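Local atomic coordinates of sulfatase (Bacteroides fragilis CAG:558, PDB entry 6USS), a protein that probably hydrolyses aryl sulfate esters as a calcium-dependent member of the sulfatase family. Residues A188-E201 against H259-R271. The protein carries 1 engineered substitution. Residues are numbered along the deposited sequence; the frame is centred on the assembly and turned at random.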
ATOM      1  N   ALA A 188     -10.976   5.628   2.651  1.00 15.41           N
ATOM      2  CA  ALA A 188     -12.364   5.173   2.502  1.00 18.52           C
ATOM      3  C   ALA A 188     -12.583   4.210   1.332  1.00 18.03           C
ATOM      4  O   ALA A 188     -13.742   3.938   0.968  1.00 18.22           O
ATOM      5  CB  ALA A 188     -13.322   6.364   2.368  1.00 15.29           C
ATOM      6  N   GLY A 189     -11.522   3.680   0.731  1.00 14.19           N
ATOM      7  CA  GLY A 189     -11.662   2.850  -0.451  1.00 15.50           C
ATOM      8  C   GLY A 189     -11.787   1.387  -0.084  1.00 19.88           C
ATOM      9  O   GLY A 189     -10.942   0.841   0.629  1.00 21.42           O
ATOM     10  N   HIS A 190     -12.846   0.752  -0.575  1.00 21.83           N
ATOM     11  CA  HIS A 190     -13.006  -0.682  -0.365  1.00 21.93           C
ATOM     12  C   HIS A 190     -13.755  -1.253  -1.564  1.00 20.56           C
ATOM     13  O   HIS A 190     -13.735  -0.674  -2.655  1.00 22.37           O
ATOM     14  CB  HIS A 190     -13.692  -0.947   0.988  1.00 20.45           C
ATOM     15  CG  HIS A 190     -15.081  -0.393   1.091  1.00 26.36           C
ATOM     16  ND1 HIS A 190     -16.174  -1.178   1.402  1.00 22.44           N
ATOM     17  CD2 HIS A 190     -15.554   0.868   0.937  1.00 22.15           C
ATOM     18  CE1 HIS A 190     -17.260  -0.426   1.432  1.00 20.18           C
ATOM     19  NE2 HIS A 190     -16.912   0.819   1.152  1.00 20.77           N
ATOM     20  N   ALA A 191     -14.405  -2.402  -1.366  1.00 21.36           N
ATOM     21  CA  ALA A 191     -15.131  -3.060  -2.449  1.00 24.62           C
ATOM     22  C   ALA A 191     -16.484  -2.432  -2.719  1.00 22.85           C
ATOM     23  O   ALA A 191     -17.058  -2.669  -3.787  1.00 22.91           O
ATOM     24  CB  ALA A 191     -15.337  -4.543  -2.135  1.00 19.32           C
ATOM     25  N   GLY A 192     -17.012  -1.654  -1.776  1.00 21.22           N
ATOM     26  CA  GLY A 192     -18.301  -1.019  -1.964  1.00 21.37           C
ATOM     27  C   GLY A 192     -18.361  -0.004  -3.095  1.00 25.54           C
ATOM     28  O   GLY A 192     -17.523   0.906  -3.193  1.00 27.13           O
ATOM     29  N   GLY A 193     -19.367  -0.147  -3.954  1.00 26.95           N
ATOM     30  CA  GLY A 193     -19.631   0.833  -4.988  1.00 21.95           C
ATOM     31  C   GLY A 193     -20.666   1.862  -4.574  1.00 25.98           C
ATOM     32  O   GLY A 193     -20.856   2.859  -5.275  1.00 30.33           O
ATOM     33  N   GLY A 194     -21.362   1.634  -3.459  1.00 22.84           N
ATOM     34  CA  GLY A 194     -22.316   2.623  -2.976  1.00 22.89           C
ATOM     35  C   GLY A 194     -21.974   3.102  -1.583  1.00 24.57           C
ATOM     36  O   GLY A 194     -20.837   2.925  -1.138  1.00 22.21           O
ATOM     37  N   LEU A 195     -22.935   3.700  -0.877  1.00 21.76           N
ATOM     38  CA  LEU A 195     -22.695   4.111   0.499  1.00 20.22           C
ATOM     39  C   LEU A 195     -23.999   4.081   1.272  1.00 20.09           C
ATOM     40  O   LEU A 195     -25.050   4.471   0.756  1.00 18.78           O
ATOM     41  CB  LEU A 195     -22.070   5.505   0.596  1.00 18.60           C
ATOM     42  CG  LEU A 195     -22.967   6.689   0.272  1.00 17.87           C
ATOM     43  CD1 LEU A 195     -22.366   7.958   0.855  1.00 19.81           C
ATOM     44  CD2 LEU A 195     -23.151   6.799  -1.248  1.00 21.71           C
ATOM     45  N   ALA A 196     -23.908   3.640   2.526  1.00 20.48           N
ATOM     46  CA  ALA A 196     -25.101   3.485   3.344  1.00 19.41           C
ATOM     47  C   ALA A 196     -25.750   4.831   3.657  1.00 19.51           C
ATOM     48  O   ALA A 196     -26.977   4.950   3.614  1.00 20.53           O
ATOM     49  CB  ALA A 196     -24.752   2.735   4.630  1.00 20.29           C
ATOM     50  N   SER A 197     -24.953   5.857   3.962  1.00 20.85           N
ATOM     51  CA  SER A 197     -25.484   7.174   4.295  1.00 20.45           C
ATOM     52  C   SER A 197     -24.414   8.234   4.084  1.00 20.05           C
ATOM     53  O   SER A 197     -23.237   8.002   4.355  1.00 21.13           O
ATOM     54  CB  SER A 197     -25.983   7.235   5.740  1.00 18.76           C
ATOM     55  OG  SER A 197     -26.265   8.584   6.098  1.00 21.62           O
ATOM     56  N   TYR A 198     -24.842   9.412   3.628  1.00 17.97           N
ATOM     57  CA  TYR A 198     -23.949  10.562   3.549  1.00 22.15           C
ATOM     58  C   TYR A 198     -23.729  11.239   4.906  1.00 23.30           C
ATOM     59  O   TYR A 198     -22.839  12.096   5.023  1.00 21.35           O
ATOM     60  CB  TYR A 198     -24.510  11.606   2.574  1.00 15.70           C
ATOM     61  CG  TYR A 198     -24.429  11.288   1.101  1.00 19.84           C
ATOM     62  CD1 TYR A 198     -25.315  10.389   0.508  1.00 18.56           C
ATOM     63  CD2 TYR A 198     -23.500  11.937   0.280  1.00 20.12           C
ATOM     64  CE1 TYR A 198     -25.255  10.113  -0.870  1.00 16.29           C
ATOM     65  CE2 TYR A 198     -23.430  11.677  -1.085  1.00 18.39           C
ATOM     66  CZ  TYR A 198     -24.310  10.758  -1.661  1.00 20.55           C
ATOM     67  OH  TYR A 198     -24.246  10.493  -3.024  1.00 19.49           O
ATOM     68  N   LEU A 199     -24.513  10.884   5.923  1.00 24.20           N
ATOM     69  CA  LEU A 199     -24.606  11.655   7.159  1.00 25.77           C
ATOM     70  C   LEU A 199     -23.631  11.124   8.205  1.00 26.17           C
ATOM     71  O   LEU A 199     -23.689   9.943   8.576  1.00 23.40           O
ATOM     72  CB  LEU A 199     -26.036  11.618   7.703  1.00 23.46           C
ATOM     73  CG  LEU A 199     -27.082  12.198   6.749  1.00 23.46           C
ATOM     74  CD1 LEU A 199     -28.469  12.096   7.336  1.00 20.82           C
ATOM     75  CD2 LEU A 199     -26.754  13.649   6.441  1.00 16.96           C
ATOM     76  N   GLY A 200     -22.753  12.012   8.690  1.00 24.64           N
ATOM     77  CA  GLY A 200     -21.919  11.676   9.832  1.00 22.12           C
ATOM     78  C   GLY A 200     -22.732  11.349  11.066  1.00 25.74           C
ATOM     79  O   GLY A 200     -22.301  10.554  11.913  1.00 22.49           O
ATOM     80  N   GLU A 201     -23.920  11.943  11.182  1.00 19.03           N
ATOM     81  CA  GLU A 201     -24.828  11.552  12.247  1.00 23.82           C
ATOM     82  C   GLU A 201     -25.172  10.071  12.164  1.00 28.41           C
ATOM     83  O   GLU A 201     -25.434   9.439  13.192  1.00 25.83           O
ATOM     84  CB  GLU A 201     -26.098  12.406  12.198  1.00 24.63           C
ATOM     85  CG  GLU A 201     -25.842  13.909  12.304  1.00 26.27           C
ATOM     86  CD  GLU A 201     -25.711  14.595  10.933  1.00 34.94           C
ATOM     87  OE1 GLU A 201     -25.296  13.919   9.954  1.00 30.80           O
ATOM     88  OE2 GLU A 201     -26.027  15.811  10.839  1.00 32.88           O
ATOM     89  N   HIS A 259     -15.376  10.564  -5.624  1.00 18.54           N
ATOM     90  CA  HIS A 259     -16.469  10.828  -4.694  1.00 18.83           C
ATOM     91  C   HIS A 259     -17.468   9.677  -4.647  1.00 21.15           C
ATOM     92  O   HIS A 259     -17.678   8.959  -5.633  1.00 21.99           O
ATOM     93  CB  HIS A 259     -17.205  12.115  -5.075  1.00 14.18           C
ATOM     94  CG  HIS A 259     -16.578  13.332  -4.499  1.00 15.00           C
ATOM     95  ND1 HIS A 259     -16.754  13.700  -3.184  1.00 17.40           N
ATOM     96  CD2 HIS A 259     -15.732  14.243  -5.036  1.00 16.11           C
ATOM     97  CE1 HIS A 259     -16.052  14.792  -2.936  1.00 15.57           C
ATOM     98  NE2 HIS A 259     -15.426  15.144  -4.045  1.00 19.28           N
ATOM     99  N   TYR A 260     -18.083   9.501  -3.475  1.00 16.08           N
ATOM    100  CA  TYR A 260     -19.265   8.651  -3.418  1.00 22.40           C
ATOM    101  C   TYR A 260     -20.493   9.384  -3.948  1.00 21.80           C
ATOM    102  O   TYR A 260     -21.395   8.747  -4.506  1.00 22.53           O
ATOM    103  CB  TYR A 260     -19.502   8.153  -1.991  1.00 22.14           C
ATOM    104  CG  TYR A 260     -18.570   7.041  -1.607  1.00 15.74           C
ATOM    105  CD1 TYR A 260     -18.812   5.745  -2.022  1.00 15.41           C
ATOM    106  CD2 TYR A 260     -17.440   7.287  -0.846  1.00 16.79           C
ATOM    107  CE1 TYR A 260     -17.957   4.724  -1.695  1.00 18.40           C
ATOM    108  CE2 TYR A 260     -16.563   6.271  -0.510  1.00 17.84           C
ATOM    109  CZ  TYR A 260     -16.829   4.979  -0.936  1.00 19.91           C
ATOM    110  OH  TYR A 260     -15.988   3.929  -0.603  1.00 16.69           O
ATOM    111  N   ALA A 261     -20.546  10.708  -3.773  1.00 19.24           N
ATOM    112  CA  ALA A 261     -21.541  11.529  -4.452  1.00 17.52           C
ATOM    113  C   ALA A 261     -21.405  11.358  -5.961  1.00 17.90           C
ATOM    114  O   ALA A 261     -20.293  11.274  -6.488  1.00 18.62           O
ATOM    115  CB  ALA A 261     -21.352  12.994  -4.059  1.00 15.41           C
ATOM    116  N   ILE A 262     -22.530  11.329  -6.677  1.00 17.05           N
ATOM    117  CA  ILE A 262     -23.857  11.661  -6.170  1.00 20.55           C
ATOM    118  C   ILE A 262     -24.774  10.434  -6.165  1.00 19.58           C
ATOM    119  O   ILE A 262     -25.936  10.501  -6.576  1.00 17.10           O
ATOM    120  CB  ILE A 262     -24.455  12.791  -7.011  1.00 19.50           C
ATOM    121  CG1 ILE A 262     -24.416  12.408  -8.503  1.00 16.49           C
ATOM    122  CG2 ILE A 262     -23.700  14.090  -6.742  1.00 14.15           C
ATOM    123  CD1 ILE A 262     -24.941  13.490  -9.454  1.00 14.27           C
ATOM    124  N   HIS A 263     -24.215   9.318  -5.702  1.00 20.76           N
ATOM    125  CA  HIS A 263     -24.878   8.023  -5.668  1.00 17.74           C
ATOM    126  C   HIS A 263     -26.084   8.060  -4.730  1.00 15.94           C
ATOM    127  O   HIS A 263     -26.166   8.886  -3.819  1.00 19.23           O
ATOM    128  CB  HIS A 263     -23.880   6.953  -5.207  1.00 18.51           C
ATOM    129  CG  HIS A 263     -24.261   5.556  -5.579  1.00 20.39           C
ATOM    130  ND1 HIS A 263     -25.064   4.765  -4.781  1.00 24.13           N
ATOM    131  CD2 HIS A 263     -23.957   4.806  -6.666  1.00 19.92           C
ATOM    132  CE1 HIS A 263     -25.241   3.591  -5.363  1.00 20.13           C
ATOM    133  NE2 HIS A 263     -24.577   3.589  -6.507  1.00 19.59           N
ATOM    134  N   VAL A 264     -27.024   7.147  -4.952  1.00 15.44           N
ATOM    135  CA  VAL A 264     -28.155   7.002  -4.035  1.00 16.97           C
ATOM    136  C   VAL A 264     -27.657   6.360  -2.744  1.00 20.87           C
ATOM    137  O   VAL A 264     -26.585   5.730  -2.743  1.00 20.16           O
ATOM    138  CB  VAL A 264     -29.307   6.197  -4.663  1.00 20.43           C
ATOM    139  CG1 VAL A 264     -29.917   6.981  -5.827  1.00 17.11           C
ATOM    140  CG2 VAL A 264     -28.870   4.760  -5.059  1.00 13.90           C
ATOM    141  N   PRO A 265     -28.370   6.521  -1.607  1.00 24.09           N
ATOM    142  CA  PRO A 265     -29.608   7.303  -1.460  1.00 18.20           C
ATOM    143  C   PRO A 265     -29.313   8.801  -1.442  1.00 22.28           C
ATOM    144  O   PRO A 265     -28.231   9.198  -0.997  1.00 19.57           O
ATOM    145  CB  PRO A 265     -30.143   6.838  -0.114  1.00 15.33           C
ATOM    146  CG  PRO A 265     -28.901   6.562   0.675  1.00 13.15           C
ATOM    147  CD  PRO A 265     -27.914   5.983  -0.309  1.00 16.41           C
ATOM    148  N   ILE A 266     -30.257   9.618  -1.899  1.00 16.85           N
ATOM    149  CA  ILE A 266     -30.012  11.062  -2.055  1.00 17.93           C
ATOM    150  C   ILE A 266     -30.345  11.705  -0.710  1.00 22.51           C
ATOM    151  O   ILE A 266     -31.415  12.279  -0.499  1.00 23.46           O
ATOM    152  CB  ILE A 266     -30.816  11.659  -3.218  1.00 17.35           C
ATOM    153  CG1 ILE A 266     -30.674  10.798  -4.482  1.00 16.89           C
ATOM    154  CG2 ILE A 266     -30.400  13.106  -3.482  1.00 16.03           C
ATOM    155  CD1 ILE A 266     -29.229  10.585  -4.942  1.00 15.77           C
ATOM    156  N   ASP A 267     -29.391  11.622   0.224  1.00 19.71           N
ATOM    157  CA  ASP A 267     -29.559  12.274   1.522  1.00 20.69           C
ATOM    158  C   ASP A 267     -29.507  13.791   1.374  1.00 24.36           C
ATOM    159  O   ASP A 267     -28.866  14.326   0.468  1.00 25.66           O
ATOM    160  CB  ASP A 267     -28.471  11.826   2.496  1.00 22.49           C
ATOM    161  CG  ASP A 267     -28.659  10.390   2.979  1.00 22.75           C
ATOM    162  OD1 ASP A 267     -29.818   9.942   3.110  1.00 28.56           O
ATOM    163  OD2 ASP A 267     -27.643   9.703   3.229  1.00 26.39           O
ATOM    164  N   LYS A 268     -30.177  14.490   2.285  1.00 27.21           N
ATOM    165  CA  LYS A 268     -30.211  15.948   2.236  1.00 24.85           C
ATOM    166  C   LYS A 268     -28.964  16.536   2.883  1.00 26.85           C
ATOM    167  O   LYS A 268     -28.607  16.181   4.010  1.00 29.44           O
ATOM    168  CB  LYS A 268     -31.453  16.495   2.939  1.00 27.53           C
ATOM    169  CG  LYS A 268     -32.731  16.378   2.119  1.00 29.87           C
ATOM    170  CD  LYS A 268     -33.924  16.089   3.006  1.00 33.42           C
ATOM    171  CE  LYS A 268     -35.034  15.414   2.219  1.00 26.24           C
ATOM    172  NZ  LYS A 268     -36.094  16.412   1.953  1.00 37.59           N
ATOM    173  N   ASP A 269     -28.307  17.437   2.167  1.00 24.09           N
ATOM    174  CA  ASP A 269     -27.192  18.207   2.692  1.00 18.50           C
ATOM    175  C   ASP A 269     -27.751  19.551   3.140  1.00 20.63           C
ATOM    176  O   ASP A 269     -28.061  20.414   2.306  1.00 22.60           O
ATOM    177  CB  ASP A 269     -26.104  18.360   1.630  1.00 21.50           C
ATOM    178  CG  ASP A 269     -24.810  18.951   2.180  1.00 23.65           C
ATOM    179  OD1 ASP A 269     -24.823  19.572   3.270  1.00 25.99           O
ATOM    180  OD2 ASP A 269     -23.768  18.797   1.512  1.00 22.02           O
ATOM    181  N   LYS A 270     -27.900  19.717   4.455  1.00 19.17           N
ATOM    182  CA  LYS A 270     -28.493  20.935   5.000  1.00 19.70           C
ATOM    183  C   LYS A 270     -27.757  22.198   4.552  1.00 22.95           C
ATOM    184  O   LYS A 270     -28.378  23.265   4.478  1.00 24.86           O
ATOM    185  CB  LYS A 270     -28.542  20.857   6.530  1.00 16.06           C
ATOM    186  CG  LYS A 270     -27.187  20.512   7.179  1.00 32.22           C
ATOM    187  CD  LYS A 270     -27.304  20.138   8.664  1.00 35.36           C
ATOM    188  CE  LYS A 270     -25.984  20.362   9.401  1.00 35.32           C
ATOM    189  NZ  LYS A 270     -26.108  20.035  10.851  1.00 41.39           N
ATOM    190  N   ARG A 271     -26.462  22.096   4.219  1.00 18.48           N
ATOM    191  CA  ARG A 271     -25.715  23.257   3.745  1.00 20.18           C
ATOM    192  C   ARG A 271     -26.361  23.904   2.525  1.00 19.86           C
ATOM    193  O   ARG A 271     -26.217  25.110   2.311  1.00 25.50           O
ATOM    194  CB  ARG A 271     -24.282  22.856   3.410  1.00 19.16           C
ATOM    195  CG  ARG A 271     -23.519  22.332   4.600  1.00 22.46           C
ATOM    196  CD  ARG A 271     -22.082  22.024   4.238  1.00 19.26           C
ATOM    197  NE  ARG A 271     -21.988  20.830   3.404  1.00 21.92           N
ATOM    198  CZ  ARG A 271     -20.863  20.400   2.849  1.00 19.99           C
ATOM    199  NH1 ARG A 271     -19.727  21.057   3.046  1.00 22.68           N
ATOM    200  NH2 ARG A 271     -20.871  19.317   2.105  1.00 17.26           N
TER
HETATM  201  O   HOH W   1     -14.830   2.048  -2.180  1.00 22.46           O
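Tyr260 and Tyr198 each reach across to the opposite loop and give their hydroxyl to a backbone carbonyl, fastening two irregular segments without strand pairing. Tyr260 OH donates to Ala188 O at 2.7 Å, a little out of the carbonyl plane, and accepts from a water that also takes the N-H of His190 and donates to Gly192 O. The hydroxyl therefore joins three backbone groups of 188-192, two through the water. Tyr198 OH donates to His263 O over 2.6 Å, in the carbonyl plane and on a lone pair.

The carboxylate of Asp267 supplies the second polar grip. Its OD2 receives Tyr198 N at 2.8 Å, nearly straight at 166°, and a weak bond from Ser197 OG; Ser197 OG accepts from Leu199 N in an ST turn. The Tyr198 ring stands almost perpendicular to this carboxylate, with OD2 at its edge.

Apolar packing fills the middle. Leu195 sends CD2 to Tyr260 CB and His263 CB, both at 4.0 Å, while its CD1 lies over the centre of the Tyr198 ring. Ala261 CB meets the edge of that ring, and Val231 of helix 231-247 touches Leu195 and Tyr198.

Over one face of the His263 imidazole lies Gly194 CA, a CH-pi contact 4.1 Å from the centroid. Turned by its first torsion (-160°) anti to the backbone N, the imidazole gives ND1 to Val264 O and touches Asp42 and Asp43, both calcium ligands. The loops after parallel strands 185-187 and 253-258 thus reach the calcium site's rim at their His263 end, within an alkaline phosphatase-superfamily sulfatase domain.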